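Cellulosome anchoring protein cohesin region (Clostridium thermocellum, PDB 4DH2) binds a dockerin module through its type I cohesin domain, a protein-protein interaction of the cellulosome that probably tethers enzymes to the cell surface. Local coordinates at residues A13-D18 with P42-Q47; D18-G23 with K37-P42; V32-K37 with L113-K118; N50-Y55 with D86-F91. One frame throughout, in Å; residues are numbered along the deposited sequence. Where two conformers were deposited one is given.

All four interactions belong to one cohesin beta sandwich. Interactions 2 and 3 share strand 31-39, which pairs with strand 15-27 in the first and with strand 108-117 in the second. Interaction 1 lies at the N-terminal end of strand 15-27, where loop 42-47 packs on it through rings and apolar side chains with no hydrogen bond across. Interactions 3 and 4 are the buried ones and meet across the core through Leu36, Leu53, Leu113, Ile89 and Phe91. Interaction 2 buries Val19 and Phe38 but carries charged groups on its outer face. In interaction 4 the outer face is used instead for dockerin recognition, with Asn50 and Glu88 hydrogen-bonded to the partner chain.

Interaction 1: A13-D18 with P42-Q47; sequences ADYILD and PSHGIQ
Tyr15 and His44 form an edge-to-face aromatic pair: the imidazole points CE1 at the centre of one phenol face, 3.2 Å above the ring plane, while CB of Asp14 lies over the opposite face. The planes stand at 54°, and Tyr15 CG lies in plane at the edge of the imidazole. The pair sits at one end of the cohesin beta sandwich, where strand 15-27 begins beside the loop that joins strands 31-39 and 48-54. The polar ends of both rings are held from outside, Tyr15 OH by Lys147 NZ and His44 NE2 by Asp143 OD2, which should limit turning of either ring. His44 is presented by a type I turn from Pro42 to Gly45, closed by Gly45 N to Pro42 O at 3.0 Å. At the start of that turn the proline side chain crosses that of Leu17 at about a right angle, its CD 4.1 Å from Leu17 CB; its CG lies 3.6 Å from Ile16 O. Leu17 holds CG between its backbone N and carbonyl carbon (chi1 56°), which sends the branch toward the loop. Phe141 of strand 129-142 packs on both Leu17 and Ile46, whose ends meet tip to tip, with Leu17 CD2 a tight 3.5 Å from Ile46 CD1.

Interaction 2: D18-G23 with K37-P42; sequences DVLVEG and KFENVP
Asp18 and Glu39 face each other as a hydrogen-bonded pair of the antiparallel hairpin formed by strands 15-27 and 31-39, with Asp18 N 2.9 Å from Glu39 O and the return bond from Glu39 N. Leu20 and Lys37 make the second such pair. Between them lies the non-hydrogen-bonded pair Val19 and Phe38, whose side chains run side by side into the core, Val19 CG2 reaching Phe38 CD1 at 3.9 Å. The other face is mostly polar. Just beyond the strand, Asn40 gives ND2 to Asp18 OD2 at 2.9 Å, met on its anti side but 30° out of the carboxylate plane, while the bond lies close to the Asn40 amide plane. Glu39 has two conformers; in the one described, Leu20 CD1 crosses its chain, 3.6 Å from Glu39 CD. There Lys37 bends at chi3 (70°) so that NZ meets the anti lone pair of Glu39 OE2, a 2.7 Å salt bridge, and a water donates to both Glu22 OE2 and Glu39 OE2, which, with Lys37 NZ close by, probably eases their repulsion. The Asp107 carboxylate accepts from Asn40 N and Val41 N, holding the chain just after the strand. Strand 149-161 flanks strand 15-27 on its other side, while Phe38 packs among Phe49, Phe110 and Phe141 inside the sandwich.

Interaction 3: V32-K37 with L113-K118; sequences VEIPLK and LTVRIK
Val32 and Val115 meet methyl to methyl, CG2 to CG2 at 3.8 Å, on the inner face of two paired strands. In both valines CG1 is anti to the carbonyl carbon (chi1 -61° in Val32, -50° in Val115), which puts CG2 between the backbone N and the carbonyl carbon, facing its partner. Ile34 stretches its chain along the same face and lays CD1 across Val115 CG2, 4.0 Å away, while its CB sits opposite CB of Leu113. Leu36 comes in at about a right angle to Leu113, its CD1 4.1 Å from Leu113 CG. Further into the core, Leu113 also rests on Ile89 and Phe91 of strand 88-94, on the facing layer. Strands 31-39 and 108-117 are antiparallel neighbours within one layer of the cohesin beta sandwich, and the N-to-C directions of segments 32-37 and 113-117 are 141° apart, a marked twist away from exactly antiparallel. Two hydrogen-bonded pairs, Val32 with Val115 and Ile34 with Leu113, supply four backbone bonds, the shortest being Ile34 N to Leu113 O at 2.8 Å. The non-hydrogen-bonded pair between them, Glu33 and Thr114, turns to the outer face, where the side chains lie alongside each other. There Glu33 CG passes 3.9 Å from Thr114 OG1, and the extended glutamate chain carries its carboxylate past the hydroxyl. No direct bond joins the two groups; a water donates to Glu33 OE2 at 2.8 Å and hydrogen-bonds to Thr114 OG1. Strand 60-67 borders this face from the far side of strand 108-117, with Lys64 and Glu66 touching Thr114.

Interaction 4: N50-Y55 with D86-F91; sequences NLSLYY and DSEIVF
The dockerin-binding face of the cohesin includes this antiparallel pair, strands 48-54 and 88-94, on whose outer side Asn50, Ser52, Glu88 and Val90 touch the partner. Asn50 swings its amide anti to the backbone N (chi1 -179°) and gives ND2 to Phe91 O at 2.9 Å. Leu51 N reaches the same oxygen from the opposite face of the carbonyl plane, so Phe91 O accepts two bonds. The Asn50 amide also donates to Leu64 O of the dockerin chain, and Glu88 OE1 bonds to dockerin His66. The other glutamate oxygen, OE2, lies 2.8 Å from Ser52 OG, whose single proton may go instead to Glu138, and it accepts from a water bonded also to Tyr54 OH. Tyr54 and Glu88 run side by side, Glu88 CG making an off-centre CH-pi contact 4.1 Å from the Tyr54 ring centroid. At the strand end Ser87 CB sits squarely over the Tyr55 ring, 4.0 Å from its centroid, and Tyr55 N bonds to Ser87 O. A G1 beta bulge places Ser87 and Glu88 together opposite Val83. Inward, Leu53 CD1 meets the edge of Phe91 at CE2, 4.0 Å away. Strands 129-142 and 78-83 flank the pair in its layer, and Phe110 and Leu113 of strand 108-117 pack against Phe91 from the facing one.

Interaction 1: A13-D18 with P42-Q47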
loop_
_atom_site.group_PDB
_atom_site.type_symbol
_atom_site.label_atom_id
_atom_site.label_comp_id
_atom_site.label_asym_id
_atom_site.label_seq_id
_atom_site.Cartn_x
_atom_site.Cartn_y
_atom_site.Cartn_z
ATOM N N ALA A 13 19.415 0.828 3.051
ATOM C CA ALA A 13 18.923 1.933 3.886
ATOM C C ALA A 13 19.355 1.760 5.326
ATOM O O ALA A 13 20.064 0.795 5.648
ATOM C CB ALA A 13 17.403 1.993 3.799
ATOM N N ASP A 14 18.937 2.680 6.210
ATOM C CA ASP A 14 19.392 2.623 7.576
ATOM C C ASP A 14 18.461 1.862 8.487
ATOM O O ASP A 14 18.805 1.573 9.627
ATOM C CB ASP A 14 19.545 4.044 8.129
ATOM C CG ASP A 14 20.633 4.811 7.447
ATOM O OD1 ASP A 14 21.444 4.197 6.733
ATOM O OD2 ASP A 14 20.701 6.046 7.604
ATOM N N TYR A 15 17.252 1.592 7.996
ATOM C CA TYR A 15 16.207 0.976 8.813
ATOM C C TYR A 15 15.517 -0.136 8.035
ATOM O O TYR A 15 15.475 -0.139 6.801
ATOM C CB TYR A 15 15.128 1.989 9.206
ATOM C CG TYR A 15 15.732 3.260 9.758
ATOM C CD1 TYR A 15 16.382 3.267 10.974
ATOM C CD2 TYR A 15 15.682 4.419 9.033
ATOM C CE1 TYR A 15 16.974 4.454 11.455
ATOM C CE2 TYR A 15 16.241 5.587 9.501
ATOM C CZ TYR A 15 16.882 5.602 10.694
ATOM O OH TYR A 15 17.418 6.811 11.117
ATOM N N ILE A 16 14.927 -1.048 8.781
ATOM C CA ILE A 16 14.301 -2.194 8.185
ATOM C C ILE A 16 13.142 -2.715 9.049
ATOM O O ILE A 16 13.104 -2.502 10.266
ATOM C CB ILE A 16 15.401 -3.294 7.987
ATOM C CG1 ILE A 16 14.922 -4.420 7.098
ATOM C CG2 ILE A 16 15.864 -3.823 9.348
ATOM C CD1 ILE A 16 16.067 -5.006 6.222
ATOM N N LEU A 17 12.174 -3.355 8.392
ATOM C CA LEU A 17 11.141 -4.145 9.063
ATOM C C LEU A 17 10.816 -5.358 8.203
ATOM O O LEU A 17 11.326 -5.527 7.082
ATOM C CB LEU A 17 9.873 -3.328 9.342
ATOM C CG LEU A 17 9.234 -2.681 8.109
ATOM C CD1 LEU A 17 8.367 -3.620 7.381
ATOM C CD2 LEU A 17 8.449 -1.441 8.556
ATOM N N ASP A 18 9.973 -6.213 8.757
ATOM C CA ASP A 18 9.517 -7.399 8.063
ATOM C C ASP A 18 8.014 -7.290 7.838
ATOM O O ASP A 18 7.288 -6.849 8.736
ATOM C CB ASP A 18 9.787 -8.652 8.900
ATOM C CG ASP A 18 11.269 -8.940 9.041
ATOM O OD1 ASP A 18 11.828 -9.578 8.158
ATOM O OD2 ASP A 18 11.850 -8.524 10.034
ATOM N N PRO A 42 10.710 -0.238 13.126
ATOM C CA PRO A 42 11.603 0.709 13.812
ATOM C C PRO A 42 10.858 1.505 14.864
ATOM O O PRO A 42 9.792 2.074 14.601
ATOM C CB PRO A 42 12.103 1.624 12.691
ATOM C CG PRO A 42 11.994 0.740 11.406
ATOM C CD PRO A 42 10.732 -0.082 11.659
ATOM N N SER A 43 11.440 1.596 16.052
ATOM C CA SER A 43 10.780 2.311 17.125
ATOM C C SER A 43 10.625 3.788 16.830
ATOM O O SER A 43 9.757 4.435 17.400
ATOM C CB SER A 43 11.550 2.108 18.436
ATOM O OG SER A 43 12.839 2.651 18.331
ATOM N N HIS A 44 11.450 4.353 15.955
ATOM C CA HIS A 44 11.274 5.772 15.657
ATOM C C HIS A 44 10.134 6.054 14.685
ATOM O O HIS A 44 9.718 7.206 14.531
ATOM C CB HIS A 44 12.576 6.455 15.237
ATOM C CG HIS A 44 12.954 6.299 13.795
ATOM N ND1 HIS A 44 13.524 5.151 13.296
ATOM C CD2 HIS A 44 12.966 7.199 12.781
ATOM C CE1 HIS A 44 13.816 5.330 12.016
ATOM N NE2 HIS A 44 13.488 6.565 11.681
ATOM N N GLY A 45 9.612 4.999 14.067
ATOM C CA GLY A 45 8.301 5.069 13.453
ATOM C C GLY A 45 8.234 5.217 11.945
ATOM O O GLY A 45 9.057 5.893 11.323
ATOM N N ILE A 46 7.213 4.577 11.373
ATOM C CA ILE A 46 6.825 4.731 9.979
ATOM C C ILE A 46 5.861 5.920 9.809
ATOM O O ILE A 46 4.807 5.993 10.454
ATOM C CB ILE A 46 6.098 3.475 9.491
ATOM C CG1 ILE A 46 6.972 2.229 9.713
ATOM C CG2 ILE A 46 5.699 3.573 8.003
ATOM C CD1 ILE A 46 6.187 0.928 9.673
ATOM N N GLN A 47 6.232 6.824 8.917
ATOM C CA GLN A 47 5.380 7.930 8.487
ATOM C C GLN A 47 4.402 7.514 7.403
ATOM O O GLN A 47 3.214 7.902 7.408
ATOM C CB GLN A 47 6.282 9.053 7.968
ATOM C CG GLN A 47 5.593 10.128 7.143
ATOM C CD GLN A 47 4.748 11.033 8.017
ATOM O OE1 GLN A 47 5.222 11.547 9.024
ATOM N NE2 GLN A 47 3.489 11.189 7.659
#

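Interaction 2: D18-G23 with K37-P42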
loop_
_atom_site.group_PDB
_atom_site.type_symbol
_atom_site.label_atom_id
_atom_site.label_comp_id
_atom_site.label_asym_id
_atom_site.label_seq_id
_atom_site.Cartn_x
_atom_site.Cartn_y
_atom_site.Cartn_z
ATOM N N ASP A 18 9.973 -6.213 8.757
ATOM C CA ASP A 18 9.517 -7.399 8.063
ATOM C C ASP A 18 8.014 -7.290 7.838
ATOM O O ASP A 18 7.288 -6.849 8.736
ATOM C CB ASP A 18 9.787 -8.652 8.900
ATOM C CG ASP A 18 11.269 -8.940 9.041
ATOM O OD1 ASP A 18 11.828 -9.578 8.158
ATOM O OD2 ASP A 18 11.850 -8.524 10.034
ATOM N N VAL A 19 7.584 -7.697 6.646
ATOM C CA VAL A 19 6.175 -7.734 6.300
ATOM C C VAL A 19 5.810 -9.199 6.022
ATOM O O VAL A 19 6.439 -9.835 5.175
ATOM C CB VAL A 19 5.890 -6.884 5.059
ATOM C CG1 VAL A 19 4.438 -6.913 4.715
ATOM C CG2 VAL A 19 6.357 -5.458 5.282
ATOM N N LEU A 20 4.791 -9.714 6.719
ATOM C CA LEU A 20 4.414 -11.134 6.607
ATOM C C LEU A 20 2.952 -11.320 6.258
ATOM O O LEU A 20 2.094 -10.604 6.767
ATOM C CB LEU A 20 4.672 -11.834 7.938
ATOM C CG LEU A 20 6.066 -11.721 8.554
ATOM C CD1 LEU A 20 6.156 -10.515 9.456
ATOM C CD2 LEU A 20 6.406 -12.978 9.338
ATOM N N VAL A 21 2.680 -12.260 5.360
ATOM C CA VAL A 21 1.313 -12.723 5.169
ATOM C C VAL A 21 1.151 -13.914 6.102
ATOM O O VAL A 21 1.877 -14.892 5.976
ATOM C CB VAL A 21 1.072 -13.156 3.733
ATOM C CG1 VAL A 21 -0.357 -13.730 3.585
ATOM C CG2 VAL A 21 1.284 -12.005 2.783
ATOM N N GLU A 22 0.228 -13.832 7.050
ATOM C CA GLU A 22 0.043 -14.912 8.002
ATOM C C GLU A 22 -0.828 -16.018 7.391
ATOM O O GLU A 22 -1.985 -15.799 7.078
ATOM C CB GLU A 22 -0.575 -14.393 9.288
ATOM C CG GLU A 22 0.314 -13.375 10.016
ATOM C CD GLU A 22 1.704 -13.921 10.357
ATOM O OE1 GLU A 22 1.854 -15.154 10.540
ATOM O OE2 GLU A 22 2.656 -13.114 10.437
ATOM N N GLY A 23 -0.265 -17.211 7.276
ATOM C CA GLY A 23 -0.942 -18.315 6.620
ATOM C C GLY A 23 -2.261 -18.713 7.256
ATOM O O GLY A 23 -2.450 -18.588 8.461
ATOM N N LYS A 37 0.978 -8.666 8.736
ATOM C CA LYS A 37 1.678 -8.182 9.910
ATOM C C LYS A 37 2.951 -7.464 9.538
ATOM O O LYS A 37 3.535 -7.742 8.506
ATOM C CB LYS A 37 2.084 -9.345 10.825
ATOM C CG LYS A 37 0.969 -9.894 11.694
ATOM C CD LYS A 37 1.523 -10.919 12.680
ATOM C CE LYS A 37 2.388 -10.254 13.744
ATOM N NZ LYS A 37 3.478 -11.138 14.272
ATOM N N PHE A 38 3.334 -6.527 10.395
ATOM C CA PHE A 38 4.654 -5.947 10.409
ATOM C C PHE A 38 5.337 -6.455 11.660
ATOM O O PHE A 38 4.735 -6.470 12.749
ATOM C CB PHE A 38 4.613 -4.419 10.561
ATOM C CG PHE A 38 4.062 -3.672 9.387
ATOM C CD1 PHE A 38 3.955 -4.262 8.124
ATOM C CD2 PHE A 38 3.701 -2.333 9.543
ATOM C CE1 PHE A 38 3.445 -3.549 7.067
ATOM C CE2 PHE A 38 3.204 -1.608 8.471
ATOM C CZ PHE A 38 3.078 -2.224 7.236
ATOM N N GLU A 39 6.594 -6.861 11.515
ATOM C CA GLU A 39 7.426 -7.228 12.651
ATOM C C GLU A 39 8.733 -6.456 12.586
ATOM O O GLU A 39 9.187 -6.093 11.496
ATOM C CB GLU A 39 7.706 -8.738 12.648
ATOM C CG GLU A 39 6.489 -9.613 12.952
ATOM C CD GLU A 39 6.797 -11.109 12.906
ATOM O OE1 GLU A 39 7.938 -11.494 12.558
ATOM O OE2 GLU A 39 5.886 -11.904 13.210
ATOM N N ASN A 40 9.328 -6.214 13.747
ATOM C CA ASN A 40 10.566 -5.444 13.838
ATOM C C ASN A 40 10.404 -4.033 13.272
ATOM O O ASN A 40 11.282 -3.520 12.582
ATOM C CB ASN A 40 11.676 -6.197 13.129
ATOM C CG ASN A 40 11.884 -7.569 13.729
ATOM O OD1 ASN A 40 12.034 -7.683 14.947
ATOM N ND2 ASN A 40 11.814 -8.604 12.909
ATOM N N VAL A 41 9.267 -3.421 13.561
ATOM C CA VAL A 41 9.035 -2.039 13.174
ATOM C C VAL A 41 10.047 -1.129 13.881
ATOM O O VAL A 41 10.210 -1.219 15.095
ATOM C CB VAL A 41 7.600 -1.608 13.524
ATOM C CG1 VAL A 41 7.392 -0.117 13.231
ATOM C CG2 VAL A 41 6.582 -2.482 12.765
ATOM N N PRO A 42 10.710 -0.238 13.126
ATOM C CA PRO A 42 11.603 0.709 13.812
ATOM C C PRO A 42 10.858 1.505 14.864
ATOM O O PRO A 42 9.792 2.074 14.601
ATOM C CB PRO A 42 12.103 1.624 12.691
ATOM C CG PRO A 42 11.994 0.740 11.406
ATOM C CD PRO A 42 10.732 -0.082 11.659
HETATM O O HOH W 1 4.651 -14.077 12.301
#

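Interaction 3: V32-K37 with L113-K118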
loop_
_atom_site.group_PDB
_atom_site.type_symbol
_atom_site.label_atom_id
_atom_site.label_comp_id
_atom_site.label_asym_id
_atom_site.label_seq_id
_atom_site.Cartn_x
_atom_site.Cartn_y
_atom_site.Cartn_z
ATOM N N VAL A 32 -12.885 -16.380 5.163
ATOM C CA VAL A 32 -11.916 -16.361 6.239
ATOM C C VAL A 32 -11.200 -15.005 6.244
ATOM O O VAL A 32 -11.315 -14.238 5.283
ATOM C CB VAL A 32 -10.868 -17.473 6.064
ATOM C CG1 VAL A 32 -11.521 -18.856 6.073
ATOM C CG2 VAL A 32 -10.070 -17.271 4.765
ATOM N N GLU A 33 -10.506 -14.715 7.340
ATOM C CA GLU A 33 -9.680 -13.500 7.442
ATOM C C GLU A 33 -8.207 -13.866 7.277
ATOM O O GLU A 33 -7.766 -14.894 7.791
ATOM C CB GLU A 33 -9.891 -12.827 8.784
ATOM C CG GLU A 33 -11.192 -12.074 8.842
ATOM C CD GLU A 33 -11.422 -11.382 10.165
ATOM O OE1 GLU A 33 -10.613 -11.575 11.103
ATOM O OE2 GLU A 33 -12.422 -10.645 10.251
ATOM N N ILE A 34 -7.463 -13.080 6.491
ATOM C CA ILE A 34 -6.018 -13.258 6.374
ATOM C C ILE A 34 -5.336 -12.026 6.994
ATOM O O ILE A 34 -5.458 -10.923 6.475
ATOM C CB ILE A 34 -5.575 -13.401 4.900
ATOM C CG1 ILE A 34 -6.232 -14.622 4.241
ATOM C CG2 ILE A 34 -4.046 -13.526 4.811
ATOM C CD1 ILE A 34 -5.992 -14.684 2.801
ATOM N N PRO A 35 -4.648 -12.208 8.127
ATOM C CA PRO A 35 -3.948 -11.100 8.768
ATOM C C PRO A 35 -2.621 -10.869 8.071
ATOM O O PRO A 35 -1.964 -11.830 7.664
ATOM C CB PRO A 35 -3.721 -11.583 10.204
ATOM C CG PRO A 35 -4.515 -12.867 10.332
ATOM C CD PRO A 35 -4.588 -13.428 8.950
ATOM N N LEU A 36 -2.270 -9.594 7.952
ATOM C CA LEU A 36 -0.995 -9.159 7.390
ATOM C C LEU A 36 -0.297 -8.367 8.498
ATOM O O LEU A 36 -0.915 -7.516 9.132
ATOM C CB LEU A 36 -1.246 -8.270 6.162
ATOM C CG LEU A 36 -2.229 -8.844 5.151
ATOM C CD1 LEU A 36 -2.497 -7.837 4.049
ATOM C CD2 LEU A 36 -1.725 -10.136 4.546
ATOM N N LYS A 37 0.978 -8.666 8.736
ATOM C CA LYS A 37 1.678 -8.182 9.910
ATOM C C LYS A 37 2.951 -7.464 9.538
ATOM O O LYS A 37 3.535 -7.742 8.506
ATOM C CB LYS A 37 2.084 -9.345 10.825
ATOM C CG LYS A 37 0.969 -9.894 11.694
ATOM C CD LYS A 37 1.523 -10.919 12.680
ATOM C CE LYS A 37 2.388 -10.254 13.744
ATOM N NZ LYS A 37 3.478 -11.138 14.272
ATOM N N LEU A 113 -7.443 -9.055 5.523
ATOM C CA LEU A 113 -8.231 -9.268 4.334
ATOM C C LEU A 113 -9.368 -10.195 4.728
ATOM O O LEU A 113 -9.144 -11.118 5.492
ATOM C CB LEU A 113 -7.420 -10.020 3.311
ATOM C CG LEU A 113 -6.074 -9.395 2.942
ATOM C CD1 LEU A 113 -5.414 -10.234 1.877
ATOM C CD2 LEU A 113 -6.288 -7.978 2.493
ATOM N N THR A 114 -10.565 -9.961 4.215
ATOM C CA THR A 114 -11.626 -10.952 4.347
ATOM C C THR A 114 -11.825 -11.506 2.962
ATOM O O THR A 114 -12.176 -10.762 2.036
ATOM C CB THR A 114 -12.944 -10.315 4.855
ATOM O OG1 THR A 114 -12.715 -9.676 6.115
ATOM C CG2 THR A 114 -14.042 -11.380 5.013
ATOM N N VAL A 115 -11.604 -12.810 2.792
ATOM C CA VAL A 115 -11.704 -13.396 1.489
ATOM C C VAL A 115 -12.601 -14.616 1.477
ATOM O O VAL A 115 -12.760 -15.302 2.490
ATOM C CB VAL A 115 -10.334 -13.816 0.958
ATOM C CG1 VAL A 115 -9.349 -12.657 1.114
ATOM C CG2 VAL A 115 -9.824 -15.098 1.663
ATOM N N ARG A 116 -13.159 -14.894 0.308
ATOM C CA ARG A 116 -13.926 -16.123 0.126
ATOM C C ARG A 116 -13.114 -17.051 -0.708
ATOM O O ARG A 116 -12.609 -16.657 -1.746
ATOM C CB ARG A 116 -15.237 -15.858 -0.604
ATOM C CG ARG A 116 -15.982 -17.152 -0.954
ATOM C CD ARG A 116 -17.140 -16.911 -1.896
ATOM N NE ARG A 116 -18.314 -16.409 -1.188
ATOM C CZ ARG A 116 -19.031 -15.357 -1.561
ATOM N NH1 ARG A 116 -18.716 -14.668 -2.649
ATOM N NH2 ARG A 116 -20.075 -14.992 -0.838
ATOM N N ILE A 117 -12.974 -18.286 -0.256
ATOM C CA ILE A 117 -12.309 -19.298 -1.050
ATOM C C ILE A 117 -13.321 -19.948 -1.985
ATOM O O ILE A 117 -14.346 -20.477 -1.536
ATOM C CB ILE A 117 -11.657 -20.354 -0.150
ATOM C CG1 ILE A 117 -10.740 -19.669 0.865
ATOM C CG2 ILE A 117 -10.922 -21.402 -1.011
ATOM C CD1 ILE A 117 -10.134 -20.605 1.864
ATOM N N LYS A 118 -13.058 -19.914 -3.285
ATOM C CA LYS A 118 -14.093 -20.330 -4.230
ATOM C C LYS A 118 -14.428 -21.806 -4.070
ATOM O O LYS A 118 -13.545 -22.642 -3.998
ATOM C CB LYS A 118 -13.715 -19.963 -5.667
ATOM C CG LYS A 118 -13.599 -18.450 -5.844
ATOM C CD LYS A 118 -13.657 -18.011 -7.291
ATOM C CE LYS A 118 -13.515 -16.502 -7.381
ATOM N NZ LYS A 118 -13.509 -16.012 -8.783
HETATM O O HOH W 2 -14.208 -9.779 8.246
#

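Interaction 4: N50-Y55 with D86-F91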
loop_
_atom_site.group_PDB
_atom_site.type_symbol
_atom_site.label_atom_id
_atom_site.label_comp_id
_atom_site.label_asym_id
_atom_site.label_seq_id
_atom_site.Cartn_x
_atom_site.Cartn_y
_atom_site.Cartn_z
ATOM N N ASN A 50 3.353 2.245 1.227
ATOM C CA ASN A 50 2.523 1.929 0.079
ATOM C C ASN A 50 2.996 0.538 -0.313
ATOM O O ASN A 50 4.204 0.328 -0.555
ATOM C CB ASN A 50 2.799 3.015 -0.956
ATOM C CG ASN A 50 2.006 2.909 -2.256
ATOM O OD1 ASN A 50 2.513 3.376 -3.269
ATOM N ND2 ASN A 50 0.786 2.362 -2.246
ATOM N N LEU A 51 2.055 -0.410 -0.327
ATOM C CA LEU A 51 2.376 -1.835 -0.465
ATOM C C LEU A 51 1.293 -2.472 -1.345
ATOM O O LEU A 51 0.114 -2.122 -1.186
ATOM C CB LEU A 51 2.357 -2.456 0.947
ATOM C CG LEU A 51 2.552 -3.947 1.153
ATOM C CD1 LEU A 51 3.828 -4.355 0.523
ATOM C CD2 LEU A 51 2.612 -4.181 2.635
ATOM N N SER A 52 1.682 -3.372 -2.255
ATOM C CA SER A 52 0.730 -4.153 -3.082
ATOM C C SER A 52 0.861 -5.637 -2.781
ATOM O O SER A 52 2.001 -6.159 -2.602
ATOM C CB SER A 52 1.052 -3.999 -4.588
ATOM O OG SER A 52 0.777 -2.688 -5.027
ATOM N N LEU A 53 -0.282 -6.312 -2.805
ATOM C CA LEU A 53 -0.351 -7.773 -2.748
ATOM C C LEU A 53 -1.115 -8.278 -3.945
ATOM O O LEU A 53 -2.007 -7.591 -4.459
ATOM C CB LEU A 53 -1.142 -8.201 -1.507
ATOM C CG LEU A 53 -0.612 -7.888 -0.126
ATOM C CD1 LEU A 53 -1.585 -8.472 0.894
ATOM C CD2 LEU A 53 0.759 -8.458 0.065
ATOM N N TYR A 54 -0.812 -9.505 -4.370
ATOM C CA TYR A 54 -1.575 -10.129 -5.427
ATOM C C TYR A 54 -2.148 -11.428 -4.907
ATOM O O TYR A 54 -1.536 -12.077 -4.057
ATOM C CB TYR A 54 -0.686 -10.473 -6.586
ATOM C CG TYR A 54 -0.131 -9.268 -7.266
ATOM C CD1 TYR A 54 -0.861 -8.613 -8.237
ATOM C CD2 TYR A 54 1.105 -8.763 -6.898
ATOM C CE1 TYR A 54 -0.355 -7.502 -8.874
ATOM C CE2 TYR A 54 1.625 -7.659 -7.538
ATOM C CZ TYR A 54 0.880 -7.035 -8.517
ATOM O OH TYR A 54 1.385 -5.923 -9.159
ATOM N N TYR A 55 -3.310 -11.772 -5.436
ATOM C CA TYR A 55 -3.979 -13.043 -5.157
ATOM C C TYR A 55 -4.449 -13.683 -6.451
ATOM O O TYR A 55 -4.532 -13.027 -7.495
ATOM C CB TYR A 55 -5.167 -12.810 -4.218
ATOM C CG TYR A 55 -6.228 -11.854 -4.752
ATOM C CD1 TYR A 55 -7.345 -12.335 -5.394
ATOM C CD2 TYR A 55 -6.103 -10.461 -4.614
ATOM C CE1 TYR A 55 -8.309 -11.493 -5.890
ATOM C CE2 TYR A 55 -7.081 -9.595 -5.124
ATOM C CZ TYR A 55 -8.176 -10.123 -5.772
ATOM O OH TYR A 55 -9.178 -9.314 -6.285
ATOM N N ASP A 86 -6.371 -6.773 -12.036
ATOM C CA ASP A 86 -5.031 -7.269 -11.819
ATOM C C ASP A 86 -4.973 -8.182 -10.597
ATOM O O ASP A 86 -3.893 -8.663 -10.250
ATOM C CB ASP A 86 -4.051 -6.099 -11.599
ATOM C CG ASP A 86 -3.907 -5.205 -12.827
ATOM O OD1 ASP A 86 -4.334 -5.614 -13.940
ATOM O OD2 ASP A 86 -3.351 -4.096 -12.673
ATOM N N SER A 87 -6.110 -8.369 -9.930
ATOM C CA SER A 87 -6.135 -9.144 -8.691
ATOM C C SER A 87 -5.080 -8.629 -7.746
ATOM O O SER A 87 -4.269 -9.393 -7.229
ATOM C CB SER A 87 -5.879 -10.623 -8.981
ATOM O OG SER A 87 -6.843 -11.088 -9.907
ATOM N N GLU A 88 -5.116 -7.320 -7.529
ATOM C CA GLU A 88 -4.121 -6.640 -6.729
ATOM C C GLU A 88 -4.811 -5.849 -5.621
ATOM O O GLU A 88 -5.832 -5.192 -5.847
ATOM C CB GLU A 88 -3.307 -5.685 -7.621
ATOM C CG GLU A 88 -2.115 -5.047 -6.899
ATOM C CD GLU A 88 -1.488 -3.852 -7.640
ATOM O OE1 GLU A 88 -2.191 -3.158 -8.412
ATOM O OE2 GLU A 88 -0.292 -3.583 -7.406
ATOM N N ILE A 89 -4.258 -5.914 -4.417
ATOM C CA ILE A 89 -4.740 -5.095 -3.328
ATOM C C ILE A 89 -3.635 -4.117 -2.970
ATOM O O ILE A 89 -2.498 -4.515 -2.646
ATOM C CB ILE A 89 -5.047 -5.906 -2.087
ATOM C CG1 ILE A 89 -5.921 -7.118 -2.417
ATOM C CG2 ILE A 89 -5.695 -5.004 -1.047
ATOM C CD1 ILE A 89 -6.115 -8.003 -1.234
ATOM N N VAL A 90 -3.955 -2.836 -3.048
ATOM C CA VAL A 90 -2.973 -1.783 -2.801
ATOM C C VAL A 90 -3.337 -1.067 -1.503
ATOM O O VAL A 90 -4.506 -0.748 -1.256
ATOM C CB VAL A 90 -2.921 -0.774 -3.960
ATOM C CG1 VAL A 90 -1.724 0.140 -3.814
ATOM C CG2 VAL A 90 -2.838 -1.516 -5.285
ATOM N N PHE A 91 -2.333 -0.849 -0.665
ATOM C CA PHE A 91 -2.513 -0.152 0.599
ATOM C C PHE A 91 -1.718 1.146 0.568
ATOM O O PHE A 91 -0.622 1.199 0.019
ATOM C CB PHE A 91 -1.958 -0.980 1.753
ATOM C CG PHE A 91 -2.606 -2.309 1.914
ATOM C CD1 PHE A 91 -3.700 -2.446 2.749
ATOM C CD2 PHE A 91 -2.127 -3.414 1.255
ATOM C CE1 PHE A 91 -4.314 -3.685 2.909
ATOM C CE2 PHE A 91 -2.736 -4.654 1.423
ATOM C CZ PHE A 91 -3.827 -4.766 2.264
HETATM O O HOH W 3 2.374 -3.116 -8.258
HETATM O O HOH W 4 -5.689 -13.754 -10.610
HETATM O O HOH W 5 -9.765 -9.931 -8.955
#